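Local coordinates for protein transcriptional regulator (TetR/AcrR family) (Bacillus halodurans, PDB 5GP9) that probably represses fatty acid degradation genes by binding their operator DNA as a TetR-family regulator that responds to a fatty-acyl effector, at residues K68-S71 / Q72-A76. Sequence-based numbering, arbitrary orientation.
Sequences KIRS and QMNEA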
loop_
_atom_site.group_PDB
_atom_site.type_symbol
_atom_site.label_atom_id
_atom_site.label_comp_id
_atom_site.label_asym_id
_atom_site.label_seq_id
_atom_site.Cartn_x
_atom_site.Cartn_y
_atom_site.Cartn_z
ATOM N N LYS A 68 -10.795 13.526 15.156
ATOM C CA LYS A 68 -9.984 13.310 16.374
ATOM C C LYS A 68 -8.535 13.719 16.229
ATOM O O LYS A 68 -7.950 14.224 17.199
ATOM C CB LYS A 68 -9.996 11.869 16.803
ATOM C CG LYS A 68 -11.289 11.490 17.466
ATOM C CD LYS A 68 -11.293 10.037 17.891
ATOM C CE LYS A 68 -12.601 9.729 18.602
ATOM N NZ LYS A 68 -12.884 8.280 18.626
ATOM N N ILE A 69 -7.929 13.482 15.057
ATOM C CA ILE A 69 -6.558 13.893 14.860
ATOM C C ILE A 69 -6.485 15.377 14.904
ATOM O O ILE A 69 -5.657 15.964 15.667
ATOM C CB ILE A 69 -5.925 13.309 13.572
ATOM C CG1 ILE A 69 -5.820 11.819 13.730
ATOM C CG2 ILE A 69 -4.508 13.868 13.314
ATOM C CD1 ILE A 69 -5.398 11.082 12.452
ATOM N N ARG A 70 -7.366 15.984 14.125
ATOM C CA ARG A 70 -7.376 17.409 13.926
ATOM C C ARG A 70 -7.501 18.182 15.261
ATOM O O ARG A 70 -6.867 19.223 15.432
ATOM C CB ARG A 70 -8.513 17.746 12.980
ATOM C CG ARG A 70 -8.441 19.111 12.377
ATOM C CD ARG A 70 -9.669 19.311 11.493
ATOM N NE ARG A 70 -9.597 18.575 10.221
ATOM C CZ ARG A 70 -8.808 18.943 9.210
ATOM N NH1 ARG A 70 -7.995 19.988 9.337
ATOM N NH2 ARG A 70 -8.798 18.252 8.080
ATOM N N SER A 71 -8.265 17.657 16.202
ATOM C CA SER A 71 -8.464 18.342 17.482
ATOM C C SER A 71 -7.346 18.036 18.482
ATOM O O SER A 71 -7.015 18.888 19.324
ATOM C CB SER A 71 -9.860 18.076 18.060
ATOM O OG SER A 71 -9.941 16.815 18.662
ATOM N N GLN A 72 -6.753 16.849 18.423
ATOM C CA GLN A 72 -5.605 16.587 19.287
ATOM C C GLN A 72 -4.418 17.404 18.880
ATOM O O GLN A 72 -3.661 17.829 19.738
ATOM C CB GLN A 72 -5.209 15.144 19.271
ATOM C CG GLN A 72 -6.212 14.276 19.900
ATOM C CD GLN A 72 -5.664 12.915 19.985
ATOM O OE1 GLN A 72 -4.435 12.720 19.905
ATOM N NE2 GLN A 72 -6.534 11.947 20.148
ATOM N N MET A 73 -4.267 17.569 17.556
ATOM C CA MET A 73 -3.229 18.383 16.944
ATOM C C MET A 73 -3.428 19.842 17.299
ATOM O O MET A 73 -2.465 20.534 17.559
ATOM C CB MET A 73 -3.290 18.254 15.412
ATOM C CG MET A 73 -2.635 16.995 14.901
ATOM S SD MET A 73 -2.070 17.073 13.169
ATOM C CE MET A 73 -3.468 17.646 12.339
ATOM N N ASN A 74 -4.680 20.301 17.290
ATOM C CA ASN A 74 -5.026 21.724 17.572
ATOM C C ASN A 74 -4.658 22.150 18.985
ATOM O O ASN A 74 -4.361 23.317 19.225
ATOM C CB ASN A 74 -6.517 22.009 17.283
ATOM C CG ASN A 74 -6.820 22.094 15.793
ATOM O OD1 ASN A 74 -5.972 21.796 14.942
ATOM N ND2 ASN A 74 -8.037 22.478 15.467
ATOM N N GLU A 75 -4.648 21.186 19.894
ATOM C CA GLU A 75 -4.159 21.426 21.226
ATOM C C GLU A 75 -2.631 21.488 21.346
ATOM O O GLU A 75 -2.134 21.965 22.359
ATOM C CB GLU A 75 -4.785 20.419 22.199
ATOM C CG GLU A 75 -6.244 20.771 22.513
ATOM C CD GLU A 75 -7.082 19.596 22.986
ATOM O OE1 GLU A 75 -6.503 18.617 23.526
ATOM O OE2 GLU A 75 -8.331 19.661 22.817
ATOM N N ALA A 76 -1.869 21.044 20.342
ATOM C CA ALA A 76 -0.392 21.085 20.442
ATOM C C ALA A 76 0.171 22.456 20.016
ATOM O O ALA A 76 -0.550 23.266 19.461
ATOM C CB ALA A 76 0.221 20.003 19.574
#
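Residues 68-71 and 72-76 run on continuously through the C-terminal part of helix 50-74 into the turn that follows, joined by i to i+4 backbone hydrogen bonds of uneven strength: M73 N reaches I69 O at a short 2.8 Å, almost straight on to the carbonyl, whereas the last, E75 N to S71 O, is weak at 3.3 Å. A76 N bonds instead to M73 O, three residues back, at 2.9 Å.

On the buried face, I69 and M73 illustrate how side chains four residues apart pair along a helix. The CG2 branch of I69, set anti to the backbone N by a chi1 of -66°, meets the thioether chain of M73, with I69 CG2 4.0 Å from M73 CG. M73 SD also lies 4.0 Å from I69 CG2, and the bend at chi3 (-51°) turns the terminal CE back to the same methyl. Both side chains also pack on L129 of helix 113-139, and I69 continues onto M89 of helix 79-95, so the pair joins this helix to two others of the all-helical C-terminal domain characteristic of TetR regulators. Here that domain holds a palmitic acid; the side chain of I69 comes within about 7 Å of it, consistent with a position near, but not in contact with, the bound lipid.

Along another flank, Q72 N bonds to K68 O at 3.1 Å, with the donor tilted 32° from the carbonyl plane. The aliphatic part of Q72 lies over the preceding turn, its CG 3.2 Å from K68 O, and the side chain goes on to touch I85 and M89. R70 leaves the backbone pointing away from 72-76, and its NH1 forms a salt bridge with E132, adding a charged link to helix 113-139.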